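Local coordinates for protein Pvc2 (Photorhabdus asymbiotica subsp. asymbiotica, PDB 6J0B) that probably forms the outer contractile sheath of an extracellular contractile injection system, stacking around the inner tube and caught in its extended state, at residues A[31-36]-A[109-114]; A[44-49]-A[82-87]; A[159-164]-A[196-201]; A[249-254]-A[338-343]. All blocks are in the same frame, centred on the assembly; numbering follows the deposited sequence.

Interaction 1 (A[31-36]-A[109-114]); sequences VFAVDE and EDIKTT
The carboxylate of Glu-109 lies against Asp-35, whose CB stands above the carboxylate plane, displaced past the two oxygens, with Asp-35 CB to Glu-109 OE2 at 3.4 Å. Asp-35 CA lies over the same face, 3.3 Å from Glu-109 OE1. The setting is an alpha/beta fold: 31-34 is a parallel strand of the central sheet, and 109-114 follows the adjacent strand 103-106 and leads into helix 112-118. No hydrogen bond joins the segments, so packing carries the contact. In Glu-109, CG is anti to the carbonyl carbon (chi1 -77°) and lies beside the Ala-33 carbonyl oxygen; the bend at chi2 (-65°) turns the carboxylate onto Asp-35. The Asp-35 carboxylate heads the other way, its OD2 5.0 Å from Glu-109 OE2, like charges near each other without touching. Deeper in, Ala-33 faces Leu-91 of helix 91-94, and Ile-111 lies on Leu-104 and Ala-106. These two residues meet directly, Ala-33 CB resting 3.8 Å from Ile-111 CG2.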
loop_
_atom_site.group_PDB
_atom_site.type_symbol
_atom_site.label_atom_id
_atom_site.label_comp_id
_atom_site.label_asym_id
_atom_site.label_seq_id
_atom_site.Cartn_x
_atom_site.Cartn_y
_atom_site.Cartn_z
ATOM N N VAL A 31 -34.120 7.788 -58.375
ATOM C CA VAL A 31 -35.304 8.360 -58.999
ATOM C C VAL A 31 -36.305 7.228 -59.152
ATOM O O VAL A 31 -36.052 6.258 -59.877
ATOM C CB VAL A 31 -34.998 9.021 -60.348
ATOM C CG1 VAL A 31 -36.265 9.241 -61.142
ATOM C CG2 VAL A 31 -34.354 10.344 -60.111
ATOM N N PHE A 32 -37.424 7.333 -58.453
ATOM C CA PHE A 32 -38.426 6.281 -58.464
ATOM C C PHE A 32 -39.371 6.507 -59.632
ATOM O O PHE A 32 -40.025 7.549 -59.714
ATOM C CB PHE A 32 -39.185 6.257 -57.140
ATOM C CG PHE A 32 -38.381 5.724 -55.991
ATOM C CD1 PHE A 32 -37.484 6.534 -55.318
ATOM C CD2 PHE A 32 -38.525 4.410 -55.583
ATOM C CE1 PHE A 32 -36.743 6.046 -54.270
ATOM C CE2 PHE A 32 -37.788 3.917 -54.529
ATOM C CZ PHE A 32 -36.896 4.737 -53.874
ATOM N N ALA A 33 -39.423 5.545 -60.546
ATOM C CA ALA A 33 -40.390 5.601 -61.629
ATOM C C ALA A 33 -41.786 5.371 -61.073
ATOM O O ALA A 33 -42.019 4.422 -60.320
ATOM C CB ALA A 33 -40.063 4.559 -62.693
ATOM N N VAL A 34 -42.712 6.253 -61.430
ATOM C CA VAL A 34 -44.074 6.222 -60.920
ATOM C C VAL A 34 -45.006 5.974 -62.093
ATOM O O VAL A 34 -44.862 6.605 -63.146
ATOM C CB VAL A 34 -44.428 7.532 -60.194
ATOM C CG1 VAL A 34 -45.822 7.469 -59.609
ATOM C CG2 VAL A 34 -43.412 7.822 -59.106
ATOM N N ASP A 35 -45.946 5.049 -61.921
ATOM C CA ASP A 35 -46.876 4.726 -62.989
ATOM C C ASP A 35 -47.859 5.866 -63.214
ATOM O O ASP A 35 -48.106 6.688 -62.330
ATOM C CB ASP A 35 -47.640 3.437 -62.670
ATOM C CG ASP A 35 -48.654 3.605 -61.544
ATOM O OD1 ASP A 35 -48.369 4.334 -60.569
ATOM O OD2 ASP A 35 -49.739 2.992 -61.631
ATOM N N GLU A 36 -48.415 5.917 -64.418
ATOM C CA GLU A 36 -49.599 6.728 -64.615
ATOM C C GLU A 36 -50.788 6.033 -63.958
ATOM O O GLU A 36 -50.725 4.841 -63.639
ATOM C CB GLU A 36 -49.840 6.980 -66.102
ATOM C CG GLU A 36 -48.774 7.867 -66.732
ATOM C CD GLU A 36 -49.057 8.192 -68.185
ATOM O OE1 GLU A 36 -49.807 7.432 -68.832
ATOM O OE2 GLU A 36 -48.526 9.208 -68.679
ATOM N N GLU A 109 -41.999 -1.036 -62.495
ATOM C CA GLU A 109 -42.357 -0.306 -63.700
ATOM C C GLU A 109 -41.498 -0.787 -64.858
ATOM O O GLU A 109 -40.396 -1.305 -64.669
ATOM C CB GLU A 109 -42.189 1.203 -63.504
ATOM C CG GLU A 109 -43.308 1.830 -62.710
ATOM C CD GLU A 109 -44.629 1.752 -63.440
ATOM O OE1 GLU A 109 -44.820 2.521 -64.404
ATOM O OE2 GLU A 109 -45.471 0.910 -63.066
ATOM N N ASP A 110 -42.021 -0.610 -66.068
ATOM C CA ASP A 110 -41.307 -0.977 -67.288
ATOM C C ASP A 110 -40.481 0.226 -67.725
ATOM O O ASP A 110 -40.981 1.119 -68.413
ATOM C CB ASP A 110 -42.284 -1.406 -68.378
ATOM C CG ASP A 110 -41.610 -2.175 -69.502
ATOM O OD1 ASP A 110 -41.867 -3.391 -69.627
ATOM O OD2 ASP A 110 -40.822 -1.571 -70.260
ATOM N N ILE A 111 -39.215 0.256 -67.324
ATOM C CA ILE A 111 -38.311 1.320 -67.728
ATOM C C ILE A 111 -37.300 0.828 -68.760
ATOM O O ILE A 111 -36.322 1.513 -69.034
ATOM C CB ILE A 111 -37.608 1.957 -66.519
ATOM C CG1 ILE A 111 -36.680 0.956 -65.829
ATOM C CG2 ILE A 111 -38.628 2.493 -65.537
ATOM C CD1 ILE A 111 -35.749 1.600 -64.819
ATOM N N LYS A 112 -37.543 -0.343 -69.362
ATOM C CA LYS A 112 -36.609 -0.919 -70.325
ATOM C C LYS A 112 -36.486 -0.091 -71.596
ATOM O O LYS A 112 -35.464 -0.184 -72.283
ATOM C CB LYS A 112 -37.031 -2.341 -70.691
ATOM C CG LYS A 112 -36.977 -3.333 -69.545
ATOM C CD LYS A 112 -37.338 -4.730 -70.024
ATOM C CE LYS A 112 -37.281 -5.741 -68.895
ATOM N NZ LYS A 112 -38.286 -5.452 -67.836
ATOM N N THR A 113 -37.496 0.715 -71.921
ATOM C CA THR A 113 -37.381 1.621 -73.056
ATOM C C THR A 113 -36.485 2.804 -72.718
ATOM O O THR A 113 -35.619 3.187 -73.513
ATOM C CB THR A 113 -38.766 2.104 -73.483
ATOM O OG1 THR A 113 -39.300 2.970 -72.475
ATOM C CG2 THR A 113 -39.704 0.924 -73.671
ATOM N N THR A 114 -36.670 3.391 -71.533
ATOM C CA THR A 114 -35.909 4.579 -71.167
ATOM C C THR A 114 -34.479 4.261 -70.752
ATOM O O THR A 114 -33.613 5.127 -70.887
ATOM C CB THR A 114 -36.604 5.336 -70.037
ATOM O OG1 THR A 114 -36.739 4.479 -68.898
ATOM C CG2 THR A 114 -37.976 5.807 -70.477
#

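Interaction 2 (A[44-49]-A[82-87]); sequences DNAIRI and YCYLVK
Arg-48 and Tyr-84 run side by side from neighbouring strands, and the guanidinium meets the phenol oxygen at its edge: Arg-48 NH1 donates to Tyr-84 OH at 3.1 Å, with the oxygen 2° out of the guanidinium plane. A weak bond from Arg-48 NE goes to the same oxygen, so one hydroxyl is gripped by two N-H groups. Tyr-82 covers one guanidinium face, its CE1 3.7 Å from Arg-48 NH1 and the planes 42° apart. Arg-48 gets there with CG trans to its own N (chi1 177°) and a bend at chi3. The phenol of Tyr-82 is anchored beyond, on Asp-100. One residue along, Ile-49 and Cys-83 form an antiparallel hydrogen-bonded pair, with Ile-49 N to Cys-83 O at 2.7 Å, practically straight, and Cys-83 N to Ile-49 O at 3.1 Å; the bonds between Ile-47 and Leu-85 are weak. On the Ile-49 side of the sheet, Ile-49 CG1 packs 3.7 Å from Leu-85 CD1. Strand 47-49 is outermost at this end of the chain's central sheet, with 83-87 next and then 31-34; Tyr-55 of helix 52-58 packs on Ile-49 and Leu-85, while Ile-94 of helix 91-94 packs on Ala-46 and Val-86.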
loop_
_atom_site.group_PDB
_atom_site.type_symbol
_atom_site.label_atom_id
_atom_site.label_comp_id
_atom_site.label_asym_id
_atom_site.label_seq_id
_atom_site.Cartn_x
_atom_site.Cartn_y
_atom_site.Cartn_z
ATOM N N ASP A 44 -43.877 15.700 -65.774
ATOM C CA ASP A 44 -42.833 16.621 -66.225
ATOM C C ASP A 44 -42.276 17.511 -65.118
ATOM O O ASP A 44 -41.770 18.601 -65.401
ATOM C CB ASP A 44 -43.321 17.477 -67.399
ATOM C CG ASP A 44 -43.180 16.768 -68.730
ATOM O OD1 ASP A 44 -42.054 16.341 -69.056
ATOM O OD2 ASP A 44 -44.194 16.627 -69.445
ATOM N N ASN A 45 -42.346 17.079 -63.862
ATOM C CA ASN A 45 -41.519 17.683 -62.827
ATOM C C ASN A 45 -41.179 16.637 -61.778
ATOM O O ASN A 45 -42.015 15.803 -61.419
ATOM C CB ASN A 45 -42.173 18.912 -62.169
ATOM C CG ASN A 45 -43.664 18.762 -61.966
ATOM O OD1 ASN A 45 -44.195 17.655 -61.903
ATOM N ND2 ASN A 45 -44.353 19.891 -61.856
ATOM N N ALA A 46 -39.937 16.684 -61.310
ATOM C CA ALA A 46 -39.473 15.815 -60.243
ATOM C C ALA A 46 -39.825 16.432 -58.902
ATOM O O ALA A 46 -39.628 17.632 -58.694
ATOM C CB ALA A 46 -37.964 15.607 -60.336
ATOM N N ILE A 47 -40.337 15.615 -57.996
ATOM C CA ILE A 47 -40.703 16.056 -56.659
ATOM C C ILE A 47 -39.653 15.499 -55.712
ATOM O O ILE A 47 -39.587 14.284 -55.492
ATOM C CB ILE A 47 -42.118 15.603 -56.271
ATOM C CG1 ILE A 47 -43.166 16.336 -57.112
ATOM C CG2 ILE A 47 -42.384 15.875 -54.803
ATOM C CD1 ILE A 47 -43.655 15.576 -58.327
ATOM N N ARG A 48 -38.808 16.373 -55.175
ATOM C CA ARG A 48 -37.782 15.922 -54.247
ATOM C C ARG A 48 -38.414 15.599 -52.904
ATOM O O ARG A 48 -39.090 16.441 -52.306
ATOM C CB ARG A 48 -36.685 16.965 -54.070
ATOM C CG ARG A 48 -35.650 16.516 -53.053
ATOM C CD ARG A 48 -34.711 17.617 -52.630
ATOM N NE ARG A 48 -33.595 17.767 -53.551
ATOM C CZ ARG A 48 -32.467 18.401 -53.252
ATOM N NH1 ARG A 48 -31.498 18.497 -54.151
ATOM N NH2 ARG A 48 -32.307 18.932 -52.049
ATOM N N ILE A 49 -38.193 14.380 -52.436
ATOM C CA ILE A 49 -38.728 13.898 -51.174
ATOM C C ILE A 49 -37.551 13.750 -50.222
ATOM O O ILE A 49 -36.735 12.834 -50.369
ATOM C CB ILE A 49 -39.481 12.577 -51.361
ATOM C CG1 ILE A 49 -40.709 12.795 -52.243
ATOM C CG2 ILE A 49 -39.891 12.017 -50.048
ATOM C CD1 ILE A 49 -41.699 13.782 -51.681
ATOM N N TYR A 82 -32.498 11.397 -49.592
ATOM C CA TYR A 82 -33.535 12.067 -50.361
ATOM C C TYR A 82 -33.590 11.519 -51.780
ATOM O O TYR A 82 -32.566 11.165 -52.367
ATOM C CB TYR A 82 -33.309 13.579 -50.374
ATOM C CG TYR A 82 -32.083 14.062 -51.111
ATOM C CD1 TYR A 82 -32.177 14.547 -52.411
ATOM C CD2 TYR A 82 -30.840 14.073 -50.496
ATOM C CE1 TYR A 82 -31.063 15.001 -53.083
ATOM C CE2 TYR A 82 -29.720 14.525 -51.162
ATOM C CZ TYR A 82 -29.840 14.989 -52.454
ATOM O OH TYR A 82 -28.727 15.443 -53.120
ATOM N N CYS A 83 -34.798 11.448 -52.329
ATOM C CA CYS A 83 -35.018 10.874 -53.645
ATOM C C CYS A 83 -35.975 11.755 -54.428
ATOM O O CYS A 83 -36.624 12.645 -53.876
ATOM C CB CYS A 83 -35.579 9.454 -53.551
ATOM S SG CYS A 83 -37.226 9.359 -52.830
ATOM N N TYR A 84 -36.057 11.498 -55.728
ATOM C CA TYR A 84 -36.974 12.196 -56.612
ATOM C C TYR A 84 -38.068 11.245 -57.074
ATOM O O TYR A 84 -37.878 10.028 -57.116
ATOM C CB TYR A 84 -36.244 12.774 -57.827
ATOM C CG TYR A 84 -35.270 13.876 -57.496
ATOM C CD1 TYR A 84 -33.952 13.591 -57.172
ATOM C CD2 TYR A 84 -35.667 15.204 -57.512
ATOM C CE1 TYR A 84 -33.059 14.597 -56.868
ATOM C CE2 TYR A 84 -34.784 16.215 -57.211
ATOM C CZ TYR A 84 -33.482 15.906 -56.891
ATOM O OH TYR A 84 -32.597 16.912 -56.589
ATOM N N LEU A 85 -39.219 11.813 -57.417
ATOM C CA LEU A 85 -40.367 11.055 -57.903
ATOM C C LEU A 85 -40.746 11.603 -59.271
ATOM O O LEU A 85 -41.350 12.674 -59.366
ATOM C CB LEU A 85 -41.544 11.155 -56.936
ATOM C CG LEU A 85 -41.744 10.088 -55.861
ATOM C CD1 LEU A 85 -40.638 10.111 -54.832
ATOM C CD2 LEU A 85 -43.089 10.288 -55.194
ATOM N N VAL A 86 -40.396 10.874 -60.325
ATOM C CA VAL A 86 -40.681 11.273 -61.697
ATOM C C VAL A 86 -41.641 10.257 -62.291
ATOM O O VAL A 86 -41.451 9.049 -62.120
ATOM C CB VAL A 86 -39.393 11.370 -62.538
ATOM C CG1 VAL A 86 -39.687 11.933 -63.912
ATOM C CG2 VAL A 86 -38.368 12.227 -61.838
ATOM N N LYS A 87 -42.678 10.743 -62.971
ATOM C CA LYS A 87 -43.597 9.846 -63.655
ATOM C C LYS A 87 -42.913 9.199 -64.853
ATOM O O LYS A 87 -42.000 9.766 -65.457
ATOM C CB LYS A 87 -44.856 10.590 -64.093
ATOM C CG LYS A 87 -46.081 10.183 -63.298
ATOM C CD LYS A 87 -47.314 10.965 -63.691
ATOM C CE LYS A 87 -48.491 10.569 -62.819
ATOM N NZ LYS A 87 -49.706 11.368 -63.123
#

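Interaction 3 (A[159-164]-A[196-201]); sequences PWLKAD and VALKGG
The carbonyl of Gly-201 points its oxygen at Ala-163, in the extended run 161-163, and makes a CA-H...O contact: Ala-163 CA to Gly-201 O is 3.5 Å, with an angle of 128° at the hydrogen. The segment 196-201 is irregular, and no conventional hydrogen bond crosses to it. Within the subtilisin-like domain, strand 161-163 pairs with 202-204 in a small antiparallel two-stranded sheet, Lys-162 bonding through its backbone to Glu-203, and 196-201 is the loop that leads into 202-204. This contact is therefore the approach to the strand pair rather than the pair itself. The methyl of Ala-163 also touches the glycine oxygen, with Ala-163 CB to Gly-201 O at 3.3 Å, and packs on Leu-202 and Ile-170. In the loop before the strand, Asn-78 holds the chain through two bonds, its OD1 accepting from Gly-200 N and its O from Lys-199 NZ. Further back along both segments the contact becomes apolar and buried. Leu-161 and Leu-198 come together from the two sides over Ile-225 of strand 222-228, while helix 172-186 supplies Val-175 beside Leu-161 and Val-179 beside Leu-198. In Leu-198 the chain continues straight beyond CB (chi2 -175°), which carries CD1 forward to the other leucine. The two branches meet tip to tip, Leu-161 CD2 lying 3.7 Å from Leu-198 CD1.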
loop_
_atom_site.group_PDB
_atom_site.type_symbol
_atom_site.label_atom_id
_atom_site.label_comp_id
_atom_site.label_asym_id
_atom_site.label_seq_id
_atom_site.Cartn_x
_atom_site.Cartn_y
_atom_site.Cartn_z
ATOM N N PRO A 159 -36.203 -11.727 -56.314
ATOM C CA PRO A 159 -37.484 -12.023 -55.655
ATOM C C PRO A 159 -38.153 -10.764 -55.120
ATOM O O PRO A 159 -37.538 -9.971 -54.403
ATOM C CB PRO A 159 -37.095 -12.976 -54.518
ATOM C CG PRO A 159 -35.601 -13.039 -54.531
ATOM C CD PRO A 159 -35.106 -11.901 -55.347
ATOM N N TRP A 160 -39.411 -10.573 -55.505
ATOM C CA TRP A 160 -40.205 -9.473 -54.983
ATOM C C TRP A 160 -40.454 -9.698 -53.501
ATOM O O TRP A 160 -41.085 -10.681 -53.118
ATOM C CB TRP A 160 -41.525 -9.369 -55.737
ATOM C CG TRP A 160 -41.406 -8.660 -57.039
ATOM C CD1 TRP A 160 -40.558 -8.960 -58.057
ATOM C CD2 TRP A 160 -42.168 -7.530 -57.469
ATOM N NE1 TRP A 160 -40.737 -8.084 -59.095
ATOM C CE2 TRP A 160 -41.722 -7.195 -58.759
ATOM C CE3 TRP A 160 -43.185 -6.769 -56.888
ATOM C CZ2 TRP A 160 -42.256 -6.133 -59.479
ATOM C CZ3 TRP A 160 -43.712 -5.714 -57.603
ATOM C CH2 TRP A 160 -43.249 -5.406 -58.885
ATOM N N LEU A 161 -39.944 -8.802 -52.670
ATOM C CA LEU A 161 -40.025 -8.999 -51.234
ATOM C C LEU A 161 -41.443 -8.776 -50.727
ATOM O O LEU A 161 -42.247 -8.076 -51.345
ATOM C CB LEU A 161 -39.057 -8.064 -50.530
ATOM C CG LEU A 161 -37.631 -8.500 -50.821
ATOM C CD1 LEU A 161 -36.824 -7.339 -51.307
ATOM C CD2 LEU A 161 -37.028 -9.088 -49.578
ATOM N N LYS A 162 -41.753 -9.403 -49.599
ATOM C CA LYS A 162 -43.049 -9.249 -48.964
ATOM C C LYS A 162 -42.847 -8.834 -47.515
ATOM O O LYS A 162 -41.800 -9.091 -46.914
ATOM C CB LYS A 162 -43.882 -10.537 -49.048
ATOM C CG LYS A 162 -43.488 -11.614 -48.060
ATOM C CD LYS A 162 -44.124 -12.943 -48.397
ATOM C CE LYS A 162 -43.676 -14.015 -47.422
ATOM N NZ LYS A 162 -44.066 -15.373 -47.879
ATOM N N ALA A 163 -43.853 -8.161 -46.969
ATOM C CA ALA A 163 -43.790 -7.642 -45.614
ATOM C C ALA A 163 -45.149 -7.807 -44.959
ATOM O O ALA A 163 -46.167 -7.988 -45.631
ATOM C CB ALA A 163 -43.365 -6.170 -45.595
ATOM N N ASP A 164 -45.157 -7.745 -43.627
ATOM C CA ASP A 164 -46.412 -7.883 -42.899
ATOM C C ASP A 164 -47.247 -6.612 -42.953
ATOM O O ASP A 164 -48.478 -6.682 -42.887
ATOM C CB ASP A 164 -46.139 -8.278 -41.448
ATOM C CG ASP A 164 -45.116 -7.382 -40.781
ATOM O OD1 ASP A 164 -44.495 -6.554 -41.480
ATOM O OD2 ASP A 164 -44.931 -7.507 -39.552
ATOM N N VAL A 196 -25.607 -8.080 -47.058
ATOM C CA VAL A 196 -26.109 -7.045 -46.165
ATOM C C VAL A 196 -27.560 -7.360 -45.844
ATOM O O VAL A 196 -28.367 -7.575 -46.754
ATOM C CB VAL A 196 -25.979 -5.646 -46.789
ATOM C CG1 VAL A 196 -26.437 -4.580 -45.812
ATOM C CG2 VAL A 196 -24.557 -5.404 -47.181
ATOM N N ALA A 197 -27.888 -7.389 -44.556
ATOM C CA ALA A 197 -29.245 -7.690 -44.131
ATOM C C ALA A 197 -30.163 -6.498 -44.365
ATOM O O ALA A 197 -29.741 -5.341 -44.318
ATOM C CB ALA A 197 -29.268 -8.082 -42.655
ATOM N N LEU A 198 -31.433 -6.794 -44.617
ATOM C CA LEU A 198 -32.433 -5.770 -44.884
ATOM C C LEU A 198 -33.055 -5.330 -43.564
ATOM O O LEU A 198 -33.584 -6.159 -42.817
ATOM C CB LEU A 198 -33.499 -6.297 -45.841
ATOM C CG LEU A 198 -33.001 -6.974 -47.119
ATOM C CD1 LEU A 198 -34.166 -7.321 -48.003
ATOM C CD2 LEU A 198 -32.029 -6.098 -47.872
ATOM N N LYS A 199 -32.994 -4.024 -43.284
ATOM C CA LYS A 199 -33.379 -3.526 -41.966
ATOM C C LYS A 199 -34.888 -3.533 -41.776
ATOM O O LYS A 199 -35.373 -3.712 -40.653
ATOM C CB LYS A 199 -32.820 -2.122 -41.751
ATOM C CG LYS A 199 -31.513 -2.104 -40.985
ATOM C CD LYS A 199 -30.451 -1.284 -41.692
ATOM C CE LYS A 199 -30.740 0.204 -41.604
ATOM N NZ LYS A 199 -29.610 1.016 -42.137
ATOM N N GLY A 200 -35.649 -3.338 -42.848
ATOM C CA GLY A 200 -37.089 -3.402 -42.741
ATOM C C GLY A 200 -37.579 -4.822 -42.536
ATOM O O GLY A 200 -36.842 -5.797 -42.681
ATOM N N GLY A 201 -38.859 -4.943 -42.200
ATOM C CA GLY A 201 -39.448 -6.252 -41.992
ATOM C C GLY A 201 -39.715 -6.996 -43.283
ATOM O O GLY A 201 -40.870 -7.220 -43.650
#

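Interaction 4 (A[249-254]-A[338-343]); sequences YVPVRR and VRPAEF
Tyr-249, at the N-cap position of helix 250-266, and its first turn lie along the extended, irregular run 338-343, with Val-252 and Arg-339 the nearest backbone pair at 7.2 Å between CA atoms; Tyr-249 O accepts from Arg-253 N to start the helix. The side chain of Tyr-249 then does most of the work. Pro-340 sits over one face of its ring in a CH-pi contact, with Pro-340 CD 4.0 Å from the ring centroid and 15° off the normal, offset toward the rim. Pro-340 CG also reaches Pro-251 CG, at 4.3 Å. At the ring's edge comes Glu-342: Tyr-249 OH donates to Glu-342 OE2 at 3.1 Å, meeting that oxygen on its anti side and 30° out of the carboxylate plane. An all-extended chain beyond CG carries the carboxylate to this point, and its other oxygen, OE1, forms a salt bridge with Arg-239, so each oxygen of this buried acid has its own partner. One helix turn on, Val-252 CG2 touches the aliphatic part of Arg-339, 3.8 Å from its CD, the two side chains meeting almost perpendicularly. The contact thus joins the start of helix 250-266 to the link between strands 332-335 and 343-349. At its far end, Phe-343 begins strand 343-349 and pairs in parallel with a strand of a neighbouring subunit, continuing the sheet across the interface.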
loop_
_atom_site.group_PDB
_atom_site.type_symbol
_atom_site.label_atom_id
_atom_site.label_comp_id
_atom_site.label_asym_id
_atom_site.label_seq_id
_atom_site.Cartn_x
_atom_site.Cartn_y
_atom_site.Cartn_z
ATOM N N TYR A 249 -18.999 -6.677 -62.094
ATOM C CA TYR A 249 -19.528 -6.474 -60.754
ATOM C C TYR A 249 -20.067 -5.060 -60.581
ATOM O O TYR A 249 -19.498 -4.104 -61.112
ATOM C CB TYR A 249 -18.448 -6.745 -59.708
ATOM C CG TYR A 249 -17.898 -8.145 -59.757
ATOM C CD1 TYR A 249 -18.603 -9.206 -59.211
ATOM C CD2 TYR A 249 -16.670 -8.406 -60.346
ATOM C CE1 TYR A 249 -18.107 -10.484 -59.253
ATOM C CE2 TYR A 249 -16.163 -9.685 -60.393
ATOM C CZ TYR A 249 -16.887 -10.719 -59.845
ATOM O OH TYR A 249 -16.386 -11.998 -59.887
ATOM N N VAL A 250 -21.166 -4.927 -59.837
ATOM C CA VAL A 250 -21.694 -3.604 -59.497
ATOM C C VAL A 250 -20.813 -2.760 -58.566
ATOM O O VAL A 250 -20.990 -1.537 -58.601
ATOM C CB VAL A 250 -23.139 -3.664 -58.940
ATOM C CG1 VAL A 250 -24.049 -4.503 -59.802
ATOM C CG2 VAL A 250 -23.224 -4.118 -57.514
ATOM N N PRO A 251 -19.892 -3.267 -57.716
ATOM C CA PRO A 251 -18.998 -2.303 -57.054
ATOM C C PRO A 251 -17.982 -1.669 -57.982
ATOM O O PRO A 251 -17.546 -0.547 -57.713
ATOM C CB PRO A 251 -18.314 -3.138 -55.966
ATOM C CG PRO A 251 -18.373 -4.481 -56.451
ATOM C CD PRO A 251 -19.719 -4.577 -57.047
ATOM N N VAL A 252 -17.587 -2.341 -59.062
ATOM C CA VAL A 252 -16.620 -1.751 -59.982
ATOM C C VAL A 252 -17.296 -0.736 -60.891
ATOM O O VAL A 252 -16.725 0.316 -61.199
ATOM C CB VAL A 252 -15.915 -2.861 -60.781
ATOM C CG1 VAL A 252 -14.818 -2.288 -61.655
ATOM C CG2 VAL A 252 -15.344 -3.896 -59.839
ATOM N N ARG A 253 -18.526 -1.022 -61.318
ATOM C CA ARG A 253 -19.250 -0.092 -62.178
ATOM C C ARG A 253 -19.694 1.144 -61.408
ATOM O O ARG A 253 -19.637 2.260 -61.932
ATOM C CB ARG A 253 -20.447 -0.796 -62.811
ATOM C CG ARG A 253 -21.311 0.067 -63.713
ATOM C CD ARG A 253 -20.609 0.438 -65.005
ATOM N NE ARG A 253 -19.981 1.752 -64.931
ATOM C CZ ARG A 253 -19.340 2.330 -65.938
ATOM N NH1 ARG A 253 -19.244 1.712 -67.106
ATOM N NH2 ARG A 253 -18.797 3.527 -65.782
ATOM N N ARG A 254 -20.123 0.972 -60.158
ATOM C CA ARG A 254 -20.539 2.114 -59.354
ATOM C C ARG A 254 -19.368 2.914 -58.810
ATOM O O ARG A 254 -19.555 4.082 -58.459
ATOM C CB ARG A 254 -21.419 1.663 -58.192
ATOM C CG ARG A 254 -22.839 1.353 -58.594
ATOM C CD ARG A 254 -23.646 0.840 -57.421
ATOM N NE ARG A 254 -23.364 1.557 -56.183
ATOM C CZ ARG A 254 -23.901 2.725 -55.853
ATOM N NH1 ARG A 254 -23.592 3.297 -54.705
ATOM N NH2 ARG A 254 -24.742 3.330 -56.675
ATOM N N VAL A 338 -10.965 -2.863 -56.868
ATOM C CA VAL A 338 -10.833 -4.123 -56.150
ATOM C C VAL A 338 -11.996 -5.018 -56.540
ATOM O O VAL A 338 -13.142 -4.558 -56.621
ATOM C CB VAL A 338 -10.806 -3.906 -54.628
ATOM C CG1 VAL A 338 -10.019 -5.014 -53.955
ATOM C CG2 VAL A 338 -10.244 -2.541 -54.280
ATOM N N ARG A 339 -11.714 -6.279 -56.768
ATOM C CA ARG A 339 -12.818 -7.169 -57.087
ATOM C C ARG A 339 -13.251 -7.933 -55.841
ATOM O O ARG A 339 -12.425 -8.234 -54.975
ATOM C CB ARG A 339 -12.411 -8.157 -58.178
ATOM C CG ARG A 339 -11.716 -7.528 -59.368
ATOM C CD ARG A 339 -12.561 -6.445 -60.001
ATOM N NE ARG A 339 -11.808 -5.682 -60.987
ATOM C CZ ARG A 339 -11.944 -5.824 -62.299
ATOM N NH1 ARG A 339 -11.218 -5.089 -63.126
ATOM N NH2 ARG A 339 -12.813 -6.699 -62.782
ATOM N N PRO A 340 -14.538 -8.249 -55.700
ATOM C CA PRO A 340 -14.978 -8.996 -54.519
ATOM C C PRO A 340 -14.765 -10.495 -54.665
ATOM O O PRO A 340 -14.896 -11.070 -55.746
ATOM C CB PRO A 340 -16.472 -8.656 -54.442
ATOM C CG PRO A 340 -16.863 -8.419 -55.840
ATOM C CD PRO A 340 -15.676 -7.800 -56.520
ATOM N N ALA A 341 -14.419 -11.128 -53.548
ATOM C CA ALA A 341 -14.328 -12.581 -53.500
ATOM C C ALA A 341 -15.727 -13.171 -53.508
ATOM O O ALA A 341 -16.509 -12.940 -52.583
ATOM C CB ALA A 341 -13.575 -13.030 -52.254
ATOM N N GLU A 342 -16.046 -13.937 -54.541
ATOM C CA GLU A 342 -17.409 -14.408 -54.733
ATOM C C GLU A 342 -17.609 -15.867 -54.368
ATOM O O GLU A 342 -18.666 -16.223 -53.854
ATOM C CB GLU A 342 -17.834 -14.187 -56.181
ATOM C CG GLU A 342 -19.309 -13.952 -56.338
ATOM C CD GLU A 342 -19.679 -13.608 -57.753
ATOM O OE1 GLU A 342 -20.880 -13.397 -58.024
ATOM O OE2 GLU A 342 -18.770 -13.557 -58.607
ATOM N N PHE A 343 -16.625 -16.724 -54.619
ATOM C CA PHE A 343 -16.701 -18.133 -54.269
ATOM C C PHE A 343 -15.614 -18.459 -53.259
ATOM O O PHE A 343 -14.482 -17.986 -53.384
ATOM C CB PHE A 343 -16.538 -19.022 -55.500
ATOM C CG PHE A 343 -17.108 -18.431 -56.754
ATOM C CD1 PHE A 343 -18.471 -18.402 -56.962
ATOM C CD2 PHE A 343 -16.277 -17.915 -57.730
ATOM C CE1 PHE A 343 -19.002 -17.863 -58.113
ATOM C CE2 PHE A 343 -16.802 -17.375 -58.886
ATOM C CZ PHE A 343 -18.166 -17.350 -59.076
#

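Interactions 1 and 2 share the central sheet, their centres about 12 Å apart: strands 31-34 and 83-87 are neighbours there, joined by probable backbone bonds such as Phe-32 N to Tyr-84 O, 3.0 Å. Along the chain, interaction 2 falls between the two segments of interaction 1, and interactions 3 and 4 follow in turn. Interaction 3 lies about 22 Å from interaction 1 between centres, where the two-stranded sheet packs on strand 222-228. Interaction 4, in the C-terminal domain, is across the chain's centre from interactions 1 and 2, about 27 and 30 Å away between centres. It alone is reached by other subunits, consistent with a link between copies in the assembled sheath.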